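Local coordinates for glycosyl transferase (Staphylococcus aureus, PDB 5TZJ), which belongs to glycosyltransferase family 2 and holds uridine-diphosphate-N-acetylglucosamine in a pocket of its amino-terminal part, at residues A137-L142 against A189-V194; D114-K119 against T154-T159. One frame throughout, in Å; residues are numbered along the deposited sequence.

Interaction 1 of 2, residues A137-L142 against A189-V194; sequences APEVTL and ANRISV
Ala137 and Val194 face each other as an antiparallel hydrogen-bonded pair, Ala137 N reaching Val194 O at 2.7 Å and Val194 N returning to Ala137 O at 2.8 Å. The pair starts a short antiparallel strand segment lying along strand 192-195, at one side of the mixed sheet of the family 2 glycosyltransferase fold. The chain turns a corner at Pro138, which breaks the regular pairing and presents the Pro138 carbonyl to a side chain instead: Ser193 OG donates to Pro138 O over 2.6 Å, approaching from above the carbonyl plane, 42° out of it. The same OG is also hydrogen-bonded to Ser113 OG.

Beyond the corner, Glu139 and Arg191 form a salt bridge, Glu139 OE2 to Arg191 NE at 2.8 Å. Their chains cross at about a right angle. The Glu139 carboxyl carbon lies over one face of the guanidinium, and the carboxylate is turned 67° from the guanidinium plane, so the two groups do not meet as a flat, two-pronged pair. Bends at chi2 of Glu139 and chi3 of Arg191 bring the charged ends together.

Val140, Ile192 and Val194 share the other face. With chi1 at -61°, Val140 CG2 sits between the backbone N and the carbonyl carbon and touches Ile192 CG2 at 3.7 Å and Val194 CG2 at 4.0 Å; Ile192 also packs on Tyr186 of helix 177-188. Along the backbone, Val140 N donates to Ile192 O at 2.8 Å. In the other direction a water takes the place of a direct bond, donating to Val140 O and accepting from Ile192 N at 3.0 Å.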
ATOM      1  N   ALA A 137      17.762  -8.794  -1.023  1.00 47.48           N
ATOM      2  CA  ALA A 137      17.397 -10.181  -0.788  1.00 48.69           C
ATOM      3  C   ALA A 137      16.750 -10.795  -2.019  1.00 49.22           C
ATOM      4  O   ALA A 137      15.734 -10.289  -2.510  1.00 50.86           O
ATOM      5  CB  ALA A 137      16.454 -10.287   0.409  1.00 44.13           C
ATOM      6  N   PRO A 138      17.295 -11.892  -2.542  1.00 52.34           N
ATOM      7  CA  PRO A 138      16.697 -12.503  -3.744  1.00 52.80           C
ATOM      8  C   PRO A 138      15.332 -13.116  -3.494  1.00 50.26           C
ATOM      9  O   PRO A 138      14.520 -13.204  -4.419  1.00 49.80           O
ATOM     10  CB  PRO A 138      17.721 -13.579  -4.140  1.00 54.29           C
ATOM     11  CG  PRO A 138      18.948 -13.270  -3.340  1.00 55.84           C
ATOM     12  CD  PRO A 138      18.499 -12.606  -2.098  1.00 53.73           C
ATOM     13  N   GLU A 139      15.046 -13.545  -2.276  1.00 52.32           N
ATOM     14  CA  GLU A 139      13.794 -14.233  -1.998  1.00 52.82           C
ATOM     15  C   GLU A 139      13.348 -13.829  -0.609  1.00 49.67           C
ATOM     16  O   GLU A 139      14.109 -13.999   0.342  1.00 44.35           O
ATOM     17  CB  GLU A 139      13.961 -15.755  -2.087  1.00 60.38           C
ATOM     18  CG  GLU A 139      12.661 -16.513  -1.851  1.00 64.99           C
ATOM     19  CD  GLU A 139      12.504 -17.684  -2.800  1.00 72.11           C
ATOM     20  OE1 GLU A 139      13.066 -18.758  -2.516  1.00 72.20           O
ATOM     21  OE2 GLU A 139      11.822 -17.517  -3.846  1.00 75.65           O
ATOM     22  N   VAL A 140      12.136 -13.279  -0.507  1.00 44.05           N
ATOM     23  CA  VAL A 140      11.513 -12.955   0.774  1.00 42.95           C
ATOM     24  C   VAL A 140      10.059 -13.404   0.728  1.00 40.36           C
ATOM     25  O   VAL A 140       9.467 -13.585  -0.343  1.00 38.46           O
ATOM     26  CB  VAL A 140      11.573 -11.440   1.111  1.00 41.64           C
ATOM     27  CG1 VAL A 140      13.007 -10.968   1.215  1.00 44.09           C
ATOM     28  CG2 VAL A 140      10.806 -10.633   0.034  1.00 38.70           C
ATOM     29  N   THR A 141       9.467 -13.536   1.917  1.00 41.45           N
ATOM     30  CA  THR A 141       8.081 -13.960   2.047  1.00 38.69           C
ATOM     31  C   THR A 141       7.297 -12.974   2.906  1.00 38.13           C
ATOM     32  O   THR A 141       7.857 -12.129   3.616  1.00 38.23           O
ATOM     33  CB  THR A 141       7.952 -15.374   2.653  1.00 42.17           C
ATOM     34  OG1 THR A 141       8.031 -15.296   4.082  1.00 43.69           O
ATOM     35  CG2 THR A 141       9.088 -16.294   2.159  1.00 47.23           C
ATOM     36  N   LEU A 142       5.973 -13.099   2.807  1.00 35.42           N
ATOM     37  CA  LEU A 142       5.073 -12.303   3.621  1.00 36.82           C
ATOM     38  C   LEU A 142       5.295 -12.535   5.096  1.00 38.54           C
ATOM     39  O   LEU A 142       5.029 -11.638   5.896  1.00 40.02           O
ATOM     40  CB  LEU A 142       3.622 -12.625   3.273  1.00 37.00           C
ATOM     41  CG  LEU A 142       3.042 -11.968   2.027  1.00 34.35           C
ATOM     42  CD1 LEU A 142       1.678 -12.585   1.655  1.00 34.54           C
ATOM     43  CD2 LEU A 142       2.914 -10.453   2.240  1.00 32.09           C
ATOM     44  N   ALA A 189       2.530 -14.223  -6.210  1.00 37.19           N
ATOM     45  CA  ALA A 189       3.841 -14.285  -6.828  1.00 39.65           C
ATOM     46  C   ALA A 189       4.553 -15.545  -6.366  1.00 42.61           C
ATOM     47  O   ALA A 189       4.384 -15.991  -5.236  1.00 42.13           O
ATOM     48  CB  ALA A 189       4.676 -13.057  -6.468  1.00 37.89           C
ATOM     49  N   ASN A 190       5.335 -16.130  -7.256  1.00 41.85           N
ATOM     50  CA  ASN A 190       6.162 -17.249  -6.837  1.00 45.91           C
ATOM     51  C   ASN A 190       7.407 -16.779  -6.112  1.00 44.13           C
ATOM     52  O   ASN A 190       7.917 -17.491  -5.245  1.00 42.00           O
ATOM     53  CB  ASN A 190       6.546 -18.107  -8.037  1.00 57.79           C
ATOM     54  CG  ASN A 190       5.354 -18.807  -8.636  1.00 65.53           C
ATOM     55  OD1 ASN A 190       4.454 -19.252  -7.906  1.00 66.32           O
ATOM     56  ND2 ASN A 190       5.321 -18.897  -9.970  1.00 68.82           N
ATOM     57  N   ARG A 191       7.893 -15.585  -6.424  1.00 38.48           N
ATOM     58  CA  ARG A 191       9.097 -15.081  -5.780  1.00 38.88           C
ATOM     59  C   ARG A 191       9.008 -13.568  -5.672  1.00 42.99           C
ATOM     60  O   ARG A 191       8.679 -12.880  -6.655  1.00 41.40           O
ATOM     61  CB  ARG A 191      10.364 -15.469  -6.553  1.00 41.89           C
ATOM     62  CG  ARG A 191      11.538 -14.609  -6.165  1.00 45.97           C
ATOM     63  CD  ARG A 191      12.848 -15.207  -6.589  1.00 53.38           C
ATOM     64  NE  ARG A 191      12.914 -16.611  -6.216  1.00 58.92           N
ATOM     65  CZ  ARG A 191      14.039 -17.299  -6.056  1.00 64.85           C
ATOM     66  NH1 ARG A 191      15.211 -16.702  -6.225  1.00 66.03           N
ATOM     67  NH2 ARG A 191      13.968 -18.582  -5.739  1.00 67.56           N
ATOM     68  N   ILE A 192       9.314 -13.068  -4.482  1.00 39.81           N
ATOM     69  CA  ILE A 192       9.323 -11.651  -4.152  1.00 37.47           C
ATOM     70  C   ILE A 192      10.736 -11.327  -3.710  1.00 39.76           C
ATOM     71  O   ILE A 192      11.307 -12.046  -2.880  1.00 43.63           O
ATOM     72  CB  ILE A 192       8.321 -11.327  -3.014  1.00 37.21           C
ATOM     73  CG1 ILE A 192       6.901 -11.796  -3.349  1.00 37.70           C
ATOM     74  CG2 ILE A 192       8.346  -9.824  -2.641  1.00 29.72           C
ATOM     75  CD1 ILE A 192       5.895 -11.583  -2.170  1.00 33.59           C
ATOM     76  N   SER A 193      11.302 -10.259  -4.230  1.00 36.95           N
ATOM     77  CA  SER A 193      12.700  -9.956  -3.955  1.00 36.56           C
ATOM     78  C   SER A 193      12.804  -8.506  -3.528  1.00 35.19           C
ATOM     79  O   SER A 193      11.873  -7.723  -3.691  1.00 34.96           O
ATOM     80  CB  SER A 193      13.593 -10.198  -5.179  1.00 38.73           C
ATOM     81  OG  SER A 193      13.244 -11.405  -5.814  1.00 42.53           O
ATOM     82  N   VAL A 194      13.960  -8.148  -2.991  1.00 36.85           N
ATOM     83  CA  VAL A 194      14.213  -6.804  -2.496  1.00 37.93           C
ATOM     84  C   VAL A 194      15.576  -6.393  -3.002  1.00 39.38           C
ATOM     85  O   VAL A 194      16.579  -7.080  -2.732  1.00 41.45           O
ATOM     86  CB  VAL A 194      14.164  -6.716  -0.963  1.00 41.24           C
ATOM     87  CG1 VAL A 194      14.342  -5.262  -0.526  1.00 43.56           C
ATOM     88  CG2 VAL A 194      12.833  -7.273  -0.431  1.00 36.89           C
TER
HETATM   89  O   HOH W   1       9.147 -15.080  -2.316  1.00 38.51           O

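Interaction 2 of 2, residues D114-K119 against T154-T159; sequences DVLLIK and TKIYRT
Asp114 and Arg158 join the ends of two antiparallel strands twice, once through the backbone and once through their side chains. Arg158 NE donates to Asp114 OD1 over 3.0 Å, a salt bridge that meets the oxygen on its anti side. The planes of carboxylate and guanidinium stand 80° apart, so a single N-H carries the pairing. Arg158 runs out extended, CG anti to the backbone N (chi1 -175°), and bends at chi3 to turn NE toward Asp114 OD1, which lies at the edge of the guanidinium. The other oxygen, Asp114 OD2, accepts from the backbone of Asn190 and Arg191.

Leu116 and Ile156 are the hydrogen-bonded pair at the centre, Leu116 N to Ile156 O being 2.7 Å. Their CB atoms sit 4.0 Å apart on the face covered by helix 100-111. On the other face Val115 and Tyr157 lie side by side, with Val115 CG2 4.1 Å from Tyr157 CD1; the ring edge-to-face with Phe181 and its hydroxyl hydrogen-bonded to Thr182 OG1 fix the tyrosine. Lys155 runs alongside Leu117, its CE 3.9 Å from Leu117 CG, and a bend at chi4 (61°) accompanies the hydrogen bonds of its NZ to Ser152 O and Thr150 OG1. A water joins Ile118 N to Thr154 O where direct pairing ends. Helices on both faces of this buried strand pair give the alpha/beta/alpha layering of the GT-A fold.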
ATOM      1  N   ASP A 114       9.115 -12.280  -9.370  1.00 45.70           N
ATOM      2  CA  ASP A 114       7.799 -11.879  -9.858  1.00 44.16           C
ATOM      3  C   ASP A 114       7.399 -10.508  -9.386  1.00 37.96           C
ATOM      4  O   ASP A 114       6.632  -9.823 -10.080  1.00 32.13           O
ATOM      5  CB  ASP A 114       6.727 -12.876  -9.420  1.00 46.76           C
ATOM      6  CG  ASP A 114       6.985 -14.243  -9.998  1.00 51.54           C
ATOM      7  OD1 ASP A 114       7.527 -14.294 -11.138  1.00 45.48           O
ATOM      8  OD2 ASP A 114       6.685 -15.239  -9.306  1.00 56.49           O
ATOM      9  N   VAL A 115       7.899 -10.117  -8.218  1.00 35.45           N
ATOM     10  CA  VAL A 115       7.702  -8.798  -7.639  1.00 32.93           C
ATOM     11  C   VAL A 115       9.057  -8.362  -7.116  1.00 35.86           C
ATOM     12  O   VAL A 115       9.695  -9.101  -6.355  1.00 36.74           O
ATOM     13  CB  VAL A 115       6.634  -8.826  -6.510  1.00 30.45           C
ATOM     14  CG1 VAL A 115       6.559  -7.510  -5.745  1.00 26.57           C
ATOM     15  CG2 VAL A 115       5.283  -9.219  -7.076  1.00 32.03           C
ATOM     16  N   LEU A 116       9.521  -7.186  -7.528  1.00 35.40           N
ATOM     17  CA  LEU A 116      10.818  -6.688  -7.069  1.00 37.27           C
ATOM     18  C   LEU A 116      10.584  -5.379  -6.328  1.00 33.48           C
ATOM     19  O   LEU A 116      10.182  -4.381  -6.932  1.00 32.10           O
ATOM     20  CB  LEU A 116      11.801  -6.495  -8.227  1.00 33.38           C
ATOM     21  CG  LEU A 116      13.195  -5.914  -7.943  1.00 35.12           C
ATOM     22  CD1 LEU A 116      14.029  -6.696  -6.861  1.00 36.68           C
ATOM     23  CD2 LEU A 116      14.000  -5.833  -9.211  1.00 39.80           C
ATOM     24  N   LEU A 117      10.838  -5.390  -5.031  1.00 34.19           N
ATOM     25  CA  LEU A 117      10.828  -4.167  -4.246  1.00 32.94           C
ATOM     26  C   LEU A 117      12.132  -3.443  -4.511  1.00 33.95           C
ATOM     27  O   LEU A 117      13.186  -4.079  -4.573  1.00 36.91           O
ATOM     28  CB  LEU A 117      10.691  -4.479  -2.742  1.00 31.72           C
ATOM     29  CG  LEU A 117       9.275  -4.817  -2.256  1.00 31.34           C
ATOM     30  CD1 LEU A 117       8.863  -6.231  -2.624  1.00 33.47           C
ATOM     31  CD2 LEU A 117       9.090  -4.564  -0.755  1.00 33.37           C
ATOM     32  N   ILE A 118      12.071  -2.116  -4.649  1.00 33.18           N
ATOM     33  CA  ILE A 118      13.272  -1.322  -4.872  1.00 36.17           C
ATOM     34  C   ILE A 118      13.342  -0.226  -3.821  1.00 36.85           C
ATOM     35  O   ILE A 118      12.323   0.381  -3.471  1.00 36.80           O
ATOM     36  CB  ILE A 118      13.319  -0.741  -6.290  1.00 37.71           C
ATOM     37  CG1 ILE A 118      12.049   0.085  -6.577  1.00 30.94           C
ATOM     38  CG2 ILE A 118      13.546  -1.856  -7.311  1.00 37.63           C
ATOM     39  CD1 ILE A 118      12.123   0.774  -7.948  1.00 35.66           C
ATOM     40  N   LYS A 119      14.534  -0.022  -3.273  1.00 36.11           N
ATOM     41  CA  LYS A 119      14.677   0.824  -2.097  1.00 37.45           C
ATOM     42  C   LYS A 119      14.237   2.248  -2.412  1.00 39.45           C
ATOM     43  O   LYS A 119      14.587   2.807  -3.455  1.00 37.67           O
ATOM     44  CB  LYS A 119      16.135   0.811  -1.603  1.00 40.68           C
ATOM     45  CG  LYS A 119      16.346   1.729  -0.416  1.00 46.07           C
ATOM     46  CD  LYS A 119      17.808   1.891  -0.068  1.00 55.08           C
ATOM     47  CE  LYS A 119      18.422   0.614   0.391  1.00 57.31           C
ATOM     48  NZ  LYS A 119      19.900   0.803   0.647  1.00 62.70           N
ATOM     49  N   THR A 154       4.826   1.383  -6.020  1.00 26.66           N
ATOM     50  CA  THR A 154       6.099   1.906  -6.560  1.00 29.11           C
ATOM     51  C   THR A 154       7.186   0.828  -6.508  1.00 27.85           C
ATOM     52  O   THR A 154       8.232   0.977  -5.872  1.00 27.13           O
ATOM     53  CB  THR A 154       6.516   3.125  -5.751  1.00 35.25           C
ATOM     54  OG1 THR A 154       6.639   2.726  -4.364  1.00 35.37           O
ATOM     55  CG2 THR A 154       5.444   4.195  -5.864  1.00 35.02           C
ATOM     56  N   LYS A 155       6.866  -0.287  -7.165  1.00 30.16           N
ATOM     57  CA  LYS A 155       7.644  -1.513  -7.214  1.00 28.93           C
ATOM     58  C   LYS A 155       7.591  -2.024  -8.649  1.00 32.43           C
ATOM     59  O   LYS A 155       6.846  -1.510  -9.495  1.00 30.54           O
ATOM     60  CB  LYS A 155       7.087  -2.573  -6.250  1.00 25.01           C
ATOM     61  CG  LYS A 155       6.885  -2.052  -4.790  1.00 25.84           C
ATOM     62  CD  LYS A 155       6.004  -3.009  -3.970  1.00 30.49           C
ATOM     63  CE  LYS A 155       6.068  -2.681  -2.445  1.00 33.54           C
ATOM     64  NZ  LYS A 155       5.584  -1.312  -2.180  1.00 32.72           N
ATOM     65  N   ILE A 156       8.374  -3.063  -8.911  1.00 31.15           N
ATOM     66  CA  ILE A 156       8.394  -3.719 -10.202  1.00 30.91           C
ATOM     67  C   ILE A 156       7.612  -5.019 -10.100  1.00 32.32           C
ATOM     68  O   ILE A 156       7.865  -5.854  -9.197  1.00 29.19           O
ATOM     69  CB  ILE A 156       9.845  -3.954 -10.660  1.00 35.33           C
ATOM     70  CG1 ILE A 156      10.522  -2.590 -10.843  1.00 35.04           C
ATOM     71  CG2 ILE A 156       9.912  -4.783 -11.971  1.00 34.70           C
ATOM     72  CD1 ILE A 156      11.978  -2.697 -11.315  1.00 37.39           C
ATOM     73  N   TYR A 157       6.675  -5.211 -11.046  1.00 29.30           N
ATOM     74  CA  TYR A 157       5.810  -6.387 -11.064  1.00 27.82           C
ATOM     75  C   TYR A 157       5.893  -7.067 -12.418  1.00 33.35           C
ATOM     76  O   TYR A 157       5.878  -6.394 -13.452  1.00 31.48           O
ATOM     77  CB  TYR A 157       4.377  -6.050 -10.818  1.00 25.71           C
ATOM     78  CG  TYR A 157       4.086  -5.205  -9.596  1.00 29.28           C
ATOM     79  CD1 TYR A 157       3.471  -5.786  -8.487  1.00 26.21           C
ATOM     80  CD2 TYR A 157       4.392  -3.836  -9.547  1.00 25.91           C
ATOM     81  CE1 TYR A 157       3.167  -5.042  -7.370  1.00 28.41           C
ATOM     82  CE2 TYR A 157       4.084  -3.070  -8.408  1.00 25.49           C
ATOM     83  CZ  TYR A 157       3.455  -3.684  -7.336  1.00 27.70           C
ATOM     84  OH  TYR A 157       3.115  -2.986  -6.195  1.00 26.16           O
ATOM     85  N   ARG A 158       5.938  -8.407 -12.420  1.00 35.31           N
ATOM     86  CA  ARG A 158       5.904  -9.115 -13.693  1.00 36.45           C
ATOM     87  C   ARG A 158       4.538  -8.897 -14.325  1.00 38.10           C
ATOM     88  O   ARG A 158       3.513  -9.096 -13.665  1.00 36.02           O
ATOM     89  CB  ARG A 158       6.166 -10.605 -13.510  1.00 37.07           C
ATOM     90  CG  ARG A 158       6.253 -11.383 -14.852  1.00 41.29           C
ATOM     91  CD  ARG A 158       6.430 -12.870 -14.557  1.00 42.82           C
ATOM     92  NE  ARG A 158       7.690 -13.120 -13.861  1.00 47.45           N
ATOM     93  CZ  ARG A 158       8.864 -13.302 -14.485  1.00 49.40           C
ATOM     94  NH1 ARG A 158       8.927 -13.248 -15.814  1.00 45.68           N
ATOM     95  NH2 ARG A 158       9.975 -13.523 -13.781  1.00 50.46           N
ATOM     96  N   THR A 159       4.524  -8.481 -15.600  1.00 36.82           N
ATOM     97  CA  THR A 159       3.258  -8.097 -16.221  1.00 37.11           C
ATOM     98  C   THR A 159       2.280  -9.276 -16.275  1.00 36.15           C
ATOM     99  O   THR A 159       1.087  -9.120 -15.977  1.00 33.87           O
ATOM    100  CB  THR A 159       3.525  -7.509 -17.617  1.00 40.33           C
ATOM    101  OG1 THR A 159       4.465  -6.427 -17.495  1.00 38.68           O
ATOM    102  CG2 THR A 159       2.220  -6.997 -18.275  1.00 33.46           C
TER
HETATM  103  O   HOH W   2       9.850  -0.339  -4.051  1.00 28.33           O

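Strand 115-122 connects the two contacts: it pairs antiparallel with 156-158 in interaction 2 and parallel with 192-195, whose far side carries 137-142 in interaction 1. The centres are 10 Å apart, and the contacts touch directly. Besides the bonds of the Asp114 carboxylate to 189-194, Asp114 N lies 2.8 Å from Arg191 O, a probable hydrogen bond. Packing of Ile192 CG2 on Leu117 CD1, 3.6 Å apart, joins the apolar face of Val140, Ile192 and Val194 to the Leu117 side of strand 115-122. The Thr154 side chain of interaction 2 comes to about 4 Å from the bound uridine-diphosphate-N-acetylglucosamine; interaction 1 is partly buried, its centre about 17 Å from the chain's centre against 13 Å.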